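Local coordinates for secreted protein ASP-2 (Necator americanus, PDB 1U53) that is a secreted hookworm protein of the CAP (PR-1) family and a vaccine antigen for human hookworm infection, its molecular function not firmly established, at residues Lys46-Lys51 with Pro180-Glu185; Ser26-Val31 with Gln137-Glu142; Gly84-Met89 with Cys161-Ala166; Gly42-Ala47 with Asp173-Gly178. All coordinates share one frame; numbering follows the deposited sequence.

In the fold
Interactions 2 and 3 are buried near the middle of the chain, whereas interactions 1 and 4 are partly buried, with centres about 18 and 16 Å from the chain centre. Interaction 3 pairs two strands of the central sheet; interaction 2 ties helix 14-32 to the end of helix 133-138, using an arginine that grips carbonyl oxygens. Interactions 1 and 4 share Lys46 and Ala47: one loop there meets successive parts of the C-terminal chain, through isolated backbone bonds, apolar contacts, a bridging water in interaction 1 and a tyrosine hydroxyl in interaction 4. Salt bridges join neighbours, Lys51 to Glu142 between interactions 1 and 2 and Lys183 to Glu176 between 1 and 4. Interaction 3 touches interaction 2 alone among the other three.

Interaction 1: residues Lys46-Lys51 with Pro180-Glu185; sequences KAAKMK and PCSKCE
The type I beta turn from Cys181 to Cys184 is hydrogen-bonded directly to the loop 46-51 through one carbonyl, that of Ala48. Lys183 N donates to Ala48 O over 3.0 Å, and the N-H...O angle of 165° makes the bond nearly straight, although the donor lies 35° out of the carbonyl plane. The N-H groups of Cys181 and Ser182 also come near this oxygen, but their angles are too poor for bonding. Alongside, the methyl group of Ala48 fits against the turn, with Ala48 CB 3.5 Å from Ser182 OG and 3.7 Å from Lys183 CG. That hydroxyl has its polar partner in the carbonyl of Glu179. This turn belongs to the cysteine-rich C-terminal tail, where disulfides link Cys181 to Cys187 and Cys184 to Cys194, so the contact joins that tail to the loop leading out of helix 14-32. A water bridges the two segments, donating to Ala47 O (2.9 Å) and accepting from Met50 N and Cys181 N. At one end the aliphatic chain of Lys46 crosses the Pro180 ring, CD to CD 3.8 Å. At the other, Lys49 bends at its third torsion (chi3 -64°), and Lys49 CD lies 3.9 Å from Lys183 CB. The two ammonium groups stay separate, that of Lys183 forming a salt bridge with Glu176.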
# COMPACT_ATOMS: atom_id res chain seq x y z
N LYS A 46 -10.61 14.20 3.05
CA LYS A 46 -9.97 14.48 1.76
C LYS A 46 -8.51 14.84 1.99
O LYS A 46 -8.15 15.40 3.04
CB LYS A 46 -10.66 15.62 1.00
CG LYS A 46 -12.11 15.25 0.65
CD LYS A 46 -12.87 16.46 0.04
CE LYS A 46 -14.31 16.03 -0.30
NZ LYS A 46 -15.09 17.14 -0.90
N ALA A 47 -7.70 14.53 0.99
CA ALA A 47 -6.24 14.67 1.08
C ALA A 47 -5.85 15.79 0.15
O ALA A 47 -6.25 15.75 -1.04
CB ALA A 47 -5.55 13.38 0.66
N ALA A 48 -5.00 16.70 0.63
CA ALA A 48 -4.64 17.90 -0.15
C ALA A 48 -3.57 17.64 -1.21
O ALA A 48 -3.41 18.43 -2.15
CB ALA A 48 -4.13 19.00 0.79
N LYS A 49 -2.79 16.57 -1.03
CA LYS A 49 -1.64 16.30 -1.91
C LYS A 49 -1.24 14.82 -1.87
O LYS A 49 -0.06 14.45 -1.60
CB LYS A 49 -0.44 17.20 -1.59
CG LYS A 49 0.10 17.12 -0.17
CD LYS A 49 1.27 18.14 0.02
CE LYS A 49 2.46 17.79 -0.86
NZ LYS A 49 3.65 18.75 -0.58
N MET A 50 -2.23 13.96 -2.10
CA MET A 50 -1.93 12.52 -2.12
C MET A 50 -1.15 12.19 -3.40
O MET A 50 -1.62 12.44 -4.53
CB MET A 50 -3.26 11.76 -2.10
CG MET A 50 -3.12 10.26 -2.13
SD MET A 50 -2.44 9.56 -0.61
CE MET A 50 -3.82 9.70 0.53
N LYS A 51 0.03 11.59 -3.23
CA LYS A 51 0.91 11.41 -4.38
C LYS A 51 0.59 10.10 -5.11
O LYS A 51 0.23 9.09 -4.48
CB LYS A 51 2.38 11.48 -3.94
CG LYS A 51 2.68 12.78 -3.15
CD LYS A 51 4.21 13.03 -3.06
CE LYS A 51 4.52 14.48 -2.55
NZ LYS A 51 5.98 14.57 -2.27
N PRO A 180 -8.80 18.02 -2.50
CA PRO A 180 -7.91 17.29 -3.39
C PRO A 180 -7.13 18.24 -4.27
O PRO A 180 -7.72 19.20 -4.80
CB PRO A 180 -8.85 16.44 -4.25
CG PRO A 180 -10.12 16.39 -3.55
CD PRO A 180 -10.17 17.47 -2.50
N CYS A 181 -5.83 18.00 -4.39
CA CYS A 181 -4.88 18.78 -5.18
C CYS A 181 -4.64 20.24 -4.75
O CYS A 181 -3.92 20.99 -5.43
CB CYS A 181 -5.24 18.75 -6.66
SG CYS A 181 -4.77 17.22 -7.56
N SER A 182 -5.23 20.62 -3.62
CA SER A 182 -5.12 22.01 -3.16
C SER A 182 -3.72 22.37 -2.72
O SER A 182 -3.40 23.57 -2.62
CB SER A 182 -6.11 22.30 -2.05
OG SER A 182 -5.94 21.43 -0.95
N LYS A 183 -2.87 21.38 -2.44
CA LYS A 183 -1.46 21.66 -2.19
C LYS A 183 -0.56 21.01 -3.22
O LYS A 183 0.58 20.68 -2.96
CB LYS A 183 -1.04 21.23 -0.77
CG LYS A 183 -1.80 21.89 0.38
CD LYS A 183 -1.29 23.28 0.66
CE LYS A 183 -1.03 23.45 2.17
NZ LYS A 183 0.17 22.72 2.61
N CYS A 184 -1.11 20.84 -4.43
CA CYS A 184 -0.43 20.16 -5.50
C CYS A 184 -0.38 21.07 -6.72
O CYS A 184 -1.40 21.60 -7.15
CB CYS A 184 -1.19 18.86 -5.84
SG CYS A 184 -0.48 17.95 -7.15
N GLU A 185 0.81 21.26 -7.27
CA GLU A 185 0.96 22.03 -8.51
C GLU A 185 0.95 21.15 -9.76
O GLU A 185 0.82 21.65 -10.88
CB GLU A 185 2.26 22.86 -8.47
CG GLU A 185 3.49 22.17 -9.06
CD GLU A 185 4.72 23.05 -9.00
OE1 GLU A 185 4.84 23.80 -7.98
OE2 GLU A 185 5.57 23.01 -9.94
O HOH W 1 -4.52 15.35 -3.32

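Interaction 2: residues Ser26-Val31 with Gln137-Glu142; sequences SLRSSV and QMVWQE
Arg28 carries the polar part of this contact, its guanidinium meeting three carbonyl oxygens of the 137-142 backbone, those of Met138, Trp140 and Gln141, with its edge. NH1 of Arg28 donates to Met138 O at 2.9 Å, with the acceptor only 1° out of the guanidinium plane. The same NH1 reaches Trp140 O at 2.8 Å, and NH2 joins it on that oxygen at 3.1 Å, making an end-on grip by two nitrogens on one atom. Both approach from the same face of the Trp140 carbonyl plane, well above it. A further bond from Arg28 NH2 to Gln141 O is weak (3.2 Å, 130°). The bend at chi3 (71°) turns the guanidinium toward these oxygens, and the Lys51 carbonyl also accepts from NH2.

The apolar contacts are few. Leu27 CD1 meets the Met138 methyl CE at 3.9 Å, while the side chains of Val31 and Val139 cross at about a right angle, Val31 CG2 lying 3.9 Å from Val139 CG1. Val139 is where the chain leaves helical geometry, and the Arg28 bonds to the Met138 and Trp140 carbonyls span this turn after helix 133-138, part of the His-Tyr-Thr-Gln-Met-Val-Trp stretch characteristic of CAP proteins. Phe109 and Trp108 of helix 97-109 pack beside Leu27, Val31 and Met138, and Met138 also rests on Tyr163 and Asn86 of the sheet.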
# COMPACT_ATOMS: atom_id res chain seq x y z
N SER A 26 -5.71 3.62 -7.29
CA SER A 26 -7.17 3.75 -7.23
C SER A 26 -7.66 4.05 -5.81
O SER A 26 -8.49 4.91 -5.59
CB SER A 26 -7.79 2.41 -7.64
OG SER A 26 -9.21 2.42 -7.52
N LEU A 27 -7.18 3.28 -4.85
CA LEU A 27 -7.64 3.40 -3.48
C LEU A 27 -7.07 4.67 -2.85
O LEU A 27 -7.81 5.35 -2.09
CB LEU A 27 -7.22 2.14 -2.71
CG LEU A 27 -7.97 0.88 -3.17
CD1 LEU A 27 -7.34 -0.40 -2.61
CD2 LEU A 27 -9.42 0.94 -2.72
N ARG A 28 -5.81 5.01 -3.15
CA ARG A 28 -5.32 6.35 -2.73
C ARG A 28 -6.24 7.43 -3.24
O ARG A 28 -6.52 8.42 -2.54
CB ARG A 28 -3.88 6.55 -3.23
CG ARG A 28 -2.97 5.67 -2.42
CD ARG A 28 -1.55 5.54 -3.03
NE ARG A 28 -0.75 6.78 -2.92
CZ ARG A 28 0.03 7.10 -1.88
NH1 ARG A 28 0.10 6.31 -0.79
NH2 ARG A 28 0.72 8.23 -1.90
N SER A 29 -6.68 7.27 -4.50
CA SER A 29 -7.52 8.31 -5.10
C SER A 29 -8.87 8.36 -4.40
O SER A 29 -9.35 9.44 -4.03
CB SER A 29 -7.71 8.08 -6.63
OG SER A 29 -8.78 8.88 -7.17
N SER A 30 -9.48 7.20 -4.17
CA SER A 30 -10.75 7.19 -3.40
C SER A 30 -10.64 7.89 -2.06
O SER A 30 -11.51 8.66 -1.69
CB SER A 30 -11.27 5.77 -3.19
OG SER A 30 -10.60 5.04 -2.16
N VAL A 31 -9.58 7.62 -1.31
CA VAL A 31 -9.40 8.28 -0.02
C VAL A 31 -9.25 9.79 -0.26
O VAL A 31 -9.91 10.60 0.40
CB VAL A 31 -8.15 7.72 0.71
CG1 VAL A 31 -7.75 8.63 1.89
CG2 VAL A 31 -8.41 6.29 1.09
N GLN A 137 -0.15 2.42 5.54
CA GLN A 137 0.96 2.38 4.60
C GLN A 137 0.48 2.51 3.13
O GLN A 137 1.10 3.18 2.32
CB GLN A 137 1.84 1.13 4.83
CG GLN A 137 2.98 0.99 3.83
CD GLN A 137 4.00 2.16 3.84
OE1 GLN A 137 3.87 3.18 3.10
NE2 GLN A 137 5.06 1.99 4.62
N MET A 138 -0.67 1.89 2.79
CA MET A 138 -1.11 1.98 1.41
C MET A 138 -1.38 3.44 1.03
O MET A 138 -1.17 3.81 -0.11
CB MET A 138 -2.41 1.20 1.19
CG MET A 138 -2.16 -0.29 1.11
SD MET A 138 -3.72 -1.19 0.75
CE MET A 138 -3.84 -0.81 -1.02
N VAL A 139 -1.94 4.23 1.96
CA VAL A 139 -2.30 5.61 1.64
C VAL A 139 -1.38 6.68 2.25
O VAL A 139 -1.77 7.83 2.38
CB VAL A 139 -3.78 5.94 2.01
CG1 VAL A 139 -4.77 4.93 1.27
CG2 VAL A 139 -4.01 5.89 3.55
N TRP A 140 -0.15 6.27 2.61
CA TRP A 140 0.82 7.22 3.15
C TRP A 140 1.23 8.23 2.06
O TRP A 140 1.69 7.85 0.99
CB TRP A 140 2.05 6.44 3.64
CG TRP A 140 2.91 7.25 4.57
CD1 TRP A 140 4.05 7.93 4.28
CD2 TRP A 140 2.70 7.39 5.98
NE1 TRP A 140 4.57 8.50 5.44
CE2 TRP A 140 3.74 8.21 6.49
CE3 TRP A 140 1.71 6.92 6.86
CZ2 TRP A 140 3.81 8.56 7.85
CZ3 TRP A 140 1.77 7.27 8.19
CH2 TRP A 140 2.82 8.08 8.68
N GLN A 141 1.01 9.51 2.33
CA GLN A 141 1.10 10.54 1.30
C GLN A 141 2.44 10.49 0.61
O GLN A 141 2.50 10.59 -0.62
CB GLN A 141 0.87 11.89 1.96
CG GLN A 141 1.28 13.06 1.08
CD GLN A 141 1.10 14.32 1.84
OE1 GLN A 141 0.00 14.63 2.23
NE2 GLN A 141 2.18 15.06 2.06
N GLU A 142 3.50 10.40 1.41
CA GLU A 142 4.84 10.57 0.88
C GLU A 142 5.43 9.31 0.27
O GLU A 142 6.50 9.35 -0.37
CB GLU A 142 5.75 11.19 1.94
CG GLU A 142 5.28 12.62 2.27
CD GLU A 142 5.47 13.56 1.13
OE1 GLU A 142 6.43 13.35 0.35
OE2 GLU A 142 4.69 14.53 0.98

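Interaction 3: residues Gly84-Met89 with Cys161-Ala166; sequences GENIFM and CQYGPA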
# COMPACT_ATOMS: atom_id res chain seq x y z
N GLY A 84 8.93 0.58 3.68
CA GLY A 84 7.87 0.02 4.52
C GLY A 84 7.45 -1.33 3.92
O GLY A 84 7.98 -1.76 2.87
N GLU A 85 6.51 -2.01 4.57
CA GLU A 85 6.20 -3.35 4.12
C GLU A 85 4.82 -3.78 4.62
O GLU A 85 4.47 -3.57 5.82
CB GLU A 85 7.22 -4.33 4.68
CG GLU A 85 7.01 -5.81 4.22
CD GLU A 85 8.11 -6.67 4.81
OE1 GLU A 85 8.07 -6.92 6.05
OE2 GLU A 85 9.07 -7.01 4.07
N ASN A 86 4.04 -4.40 3.72
CA ASN A 86 2.75 -5.05 4.09
C ASN A 86 2.85 -6.49 3.67
O ASN A 86 3.37 -6.79 2.60
CB ASN A 86 1.59 -4.45 3.31
CG ASN A 86 1.09 -3.15 3.92
OD1 ASN A 86 1.25 -2.96 5.14
ND2 ASN A 86 0.40 -2.32 3.14
N ILE A 87 2.36 -7.41 4.51
CA ILE A 87 2.42 -8.82 4.11
C ILE A 87 1.01 -9.45 4.17
O ILE A 87 0.12 -8.94 4.88
CB ILE A 87 3.40 -9.64 4.99
CG1 ILE A 87 2.96 -9.66 6.45
CG2 ILE A 87 4.83 -9.12 4.79
CD1 ILE A 87 3.90 -10.52 7.34
N PHE A 88 0.79 -10.50 3.38
CA PHE A 88 -0.55 -11.13 3.30
C PHE A 88 -0.36 -12.58 2.95
O PHE A 88 0.59 -12.93 2.23
CB PHE A 88 -1.41 -10.45 2.21
CG PHE A 88 -2.69 -11.20 1.84
CD1 PHE A 88 -3.86 -11.01 2.55
CD2 PHE A 88 -2.70 -12.07 0.76
CE1 PHE A 88 -5.06 -11.71 2.18
CE2 PHE A 88 -3.87 -12.80 0.39
CZ PHE A 88 -5.05 -12.59 1.13
N MET A 89 -1.24 -13.44 3.44
CA MET A 89 -1.16 -14.82 2.96
C MET A 89 -2.56 -15.39 2.80
O MET A 89 -3.51 -15.00 3.51
CB MET A 89 -0.36 -15.72 3.90
CG MET A 89 -0.96 -15.80 5.30
SD MET A 89 -0.02 -16.95 6.31
CE MET A 89 -0.69 -18.47 5.74
N CYS A 161 4.35 -6.65 -0.25
CA CYS A 161 4.63 -5.38 -0.94
C CYS A 161 5.57 -4.52 -0.11
O CYS A 161 5.46 -4.50 1.12
CB CYS A 161 3.35 -4.57 -1.13
SG CYS A 161 2.31 -5.21 -2.47
N GLN A 162 6.51 -3.83 -0.76
CA GLN A 162 7.31 -2.86 -0.01
C GLN A 162 7.08 -1.47 -0.61
O GLN A 162 6.61 -1.34 -1.73
CB GLN A 162 8.80 -3.25 0.06
CG GLN A 162 8.97 -4.43 1.02
CD GLN A 162 10.35 -5.09 1.01
OE1 GLN A 162 11.24 -4.64 0.30
NE2 GLN A 162 10.52 -6.16 1.83
N TYR A 163 7.45 -0.44 0.16
CA TYR A 163 6.93 0.93 -0.02
C TYR A 163 8.07 1.93 0.24
O TYR A 163 8.67 1.92 1.35
CB TYR A 163 5.86 1.15 1.06
CG TYR A 163 4.63 0.32 0.82
CD1 TYR A 163 3.57 0.83 0.07
CD2 TYR A 163 4.49 -0.95 1.38
CE1 TYR A 163 2.42 0.03 -0.16
CE2 TYR A 163 3.33 -1.75 1.16
CZ TYR A 163 2.31 -1.24 0.44
OH TYR A 163 1.22 -2.06 0.22
N GLY A 164 8.36 2.76 -0.76
CA GLY A 164 9.44 3.81 -0.70
C GLY A 164 8.88 5.20 -0.79
O GLY A 164 8.19 5.45 -1.74
N PRO A 165 9.52 6.17 -0.11
CA PRO A 165 9.95 6.02 1.27
C PRO A 165 8.99 5.33 2.20
O PRO A 165 7.78 5.33 1.96
CB PRO A 165 10.24 7.44 1.76
CG PRO A 165 9.97 8.33 0.67
CD PRO A 165 9.44 7.58 -0.54
N ALA A 166 9.53 4.77 3.27
CA ALA A 166 8.69 4.07 4.26
C ALA A 166 7.62 4.97 4.88
O ALA A 166 7.88 6.15 5.18
CB ALA A 166 9.53 3.46 5.38
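Asn86 and Tyr163 each place their CG beside the backbone nitrogen, opposite the carbonyl carbon (chi1 -82° for Asn86), which brings the amide to the phenol hydroxyl on one face of the sheet. ND2 of Asn86 donates to Tyr163 OH at 3.0 Å; the side chains cross at about a right angle, with amide and ring planes 70° apart. On the other face, Glu85 is fully extended (chi1 -178°) and runs alongside Gln162, both pointing the same way, and Gln162 NE2 reaches Glu85 OE2 at 2.8 Å on the anti side of the carboxylate.

Backbone bonds set this register. The antiparallel strands pair Gly84 with Tyr163 and Asn86 with Cys161 as hydrogen-bonded pairs, with Gly84 N to Tyr163 O at 2.7 Å, Asn86 N to Cys161 O at 3.0 Å and Cys161 N to Asn86 O also at 3.0 Å. The return bond from Tyr163 N to Gly84 O is weak. At the end of the pairing Ala166 CB lies 3.4 Å from Gly84 N. Strand 84-90 is an edge strand of the mixed sheet of the CAP fold, 157-164 its inner neighbour, and Gly-Glu-Asn and Cys-Gln-Tyr are stretches recurrent in that family.

Buried polar atoms here are doubly or triply engaged: Tyr163 OH also bonds His24, Asn86 ND2 the carbonyl of His134, and Glu85 OE2 both Ser75 and Asn66. Such shared bonds imply that these groups are held in fixed orientations within the core.

Interaction 4: residues Gly42-Ala47 with Asp173-Gly178; sequences GNAPKA and DIYEKG
Tyr175 points its ring at the loop 42-47 and ends in a hydroxyl that donates to Pro45 O. The bond is short, 2.7 Å from Tyr175 OH, and lies in the carbonyl plane on a lone pair. Ala47 CB also touches the ring, 3.4 Å from Tyr175 CD1, and Ala44 CB sits 3.7 Å from the hydroxyl oxygen OH of Tyr175. The ring gets there because chi1 of Tyr175 (54°) sets CG between the backbone nitrogen and the carbonyl carbon.

A second polar tie is made by backbone alone: Gly178 N donates to Lys46 O at 3.0 Å from 49° above the carbonyl plane, away from its lone pairs. Lys177 CA lies 3.3 Å from Lys46 O in a CA-H...O contact. To one side of these bonds, the aliphatic chain of Lys177 crosses the Pro45 ring obliquely, with Pro45 CG 3.6 Å from Lys177 CD. The two loops, one after helix 14-32 and the other after strand 157-164, thus come together with a single backbone bridge, Ala47 to Lys177, and neither segment is a strand of the mixed CAP sheet.

Farther out, Val31 of helix 14-32 and the side chains of Leu121 and Gln141 pack on Tyr175. Gln141 also accepts from the Glu176 backbone N-H, while Glu176 O receives the Ala48 N-H. Lys177 NZ finds its polar partner in the carbonyl of Gln119.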
# COMPACT_ATOMS: atom_id res chain seq x y z
N GLY A 42 -18.56 8.32 9.05
CA GLY A 42 -18.33 9.14 7.86
C GLY A 42 -17.29 8.50 6.96
O GLY A 42 -17.10 7.25 6.97
N ASN A 43 -16.67 9.35 6.15
CA ASN A 43 -15.60 8.90 5.28
C ASN A 43 -14.24 9.37 5.76
O ASN A 43 -14.13 10.33 6.54
CB ASN A 43 -15.85 9.44 3.86
CG ASN A 43 -17.03 8.75 3.18
OD1 ASN A 43 -17.69 7.88 3.77
ND2 ASN A 43 -17.34 9.18 1.93
N ALA A 44 -13.18 8.78 5.23
CA ALA A 44 -11.84 9.34 5.50
C ALA A 44 -11.77 10.79 4.98
O ALA A 44 -12.44 11.16 4.00
CB ALA A 44 -10.76 8.44 4.87
N PRO A 45 -11.00 11.64 5.66
CA PRO A 45 -10.91 13.00 5.12
C PRO A 45 -10.24 13.14 3.77
O PRO A 45 -9.34 12.38 3.45
CB PRO A 45 -10.05 13.77 6.14
CG PRO A 45 -9.51 12.76 7.07
CD PRO A 45 -10.28 11.48 6.93
N LYS A 46 -10.61 14.20 3.05
CA LYS A 46 -9.97 14.48 1.76
C LYS A 46 -8.51 14.84 1.99
O LYS A 46 -8.15 15.40 3.04
CB LYS A 46 -10.66 15.62 1.00
CG LYS A 46 -12.11 15.25 0.65
CD LYS A 46 -12.87 16.46 0.04
CE LYS A 46 -14.31 16.03 -0.30
NZ LYS A 46 -15.09 17.14 -0.90
N ALA A 47 -7.70 14.53 0.99
CA ALA A 47 -6.24 14.67 1.08
C ALA A 47 -5.85 15.79 0.15
O ALA A 47 -6.25 15.75 -1.04
CB ALA A 47 -5.55 13.38 0.66
N ASP A 173 1.62 12.44 10.50
CA ASP A 173 0.31 12.32 9.85
C ASP A 173 0.40 11.42 8.64
O ASP A 173 1.32 11.51 7.83
CB ASP A 173 -0.17 13.67 9.37
CG ASP A 173 -0.68 14.55 10.50
OD1 ASP A 173 -0.79 14.10 11.66
OD2 ASP A 173 -1.05 15.69 10.20
N ILE A 174 -0.63 10.60 8.46
CA ILE A 174 -0.68 9.69 7.29
C ILE A 174 -0.69 10.49 5.99
O ILE A 174 0.02 10.18 5.02
CB ILE A 174 -1.96 8.82 7.35
CG1 ILE A 174 -2.02 7.96 8.66
CG2 ILE A 174 -2.05 7.93 6.08
CD1 ILE A 174 -3.50 7.64 9.05
N TYR A 175 -1.54 11.51 5.95
CA TYR A 175 -1.48 12.48 4.85
C TYR A 175 -1.99 13.82 5.37
O TYR A 175 -2.63 13.87 6.42
CB TYR A 175 -2.30 11.99 3.63
CG TYR A 175 -3.75 11.61 3.88
CD1 TYR A 175 -4.77 12.57 3.83
CD2 TYR A 175 -4.12 10.27 4.18
CE1 TYR A 175 -6.13 12.23 4.04
CE2 TYR A 175 -5.47 9.92 4.39
CZ TYR A 175 -6.46 10.90 4.34
OH TYR A 175 -7.75 10.55 4.55
N GLU A 176 -1.69 14.87 4.61
CA GLU A 176 -2.20 16.23 4.86
C GLU A 176 -3.64 16.35 4.42
O GLU A 176 -3.96 16.05 3.28
CB GLU A 176 -1.35 17.23 4.07
CG GLU A 176 -1.84 18.66 4.19
CD GLU A 176 -0.91 19.71 3.59
OE1 GLU A 176 0.28 19.42 3.28
OE2 GLU A 176 -1.38 20.86 3.43
N LYS A 177 -4.52 16.86 5.29
CA LYS A 177 -5.94 17.03 4.94
C LYS A 177 -6.20 18.32 4.17
O LYS A 177 -5.60 19.36 4.45
CB LYS A 177 -6.81 17.07 6.21
CG LYS A 177 -6.77 15.73 6.98
CD LYS A 177 -7.75 15.69 8.16
CE LYS A 177 -7.32 16.48 9.36
NZ LYS A 177 -8.53 16.42 10.34
N GLY A 178 -7.11 18.26 3.22
CA GLY A 178 -7.62 19.44 2.55
C GLY A 178 -8.22 19.04 1.22
O GLY A 178 -8.23 17.84 0.87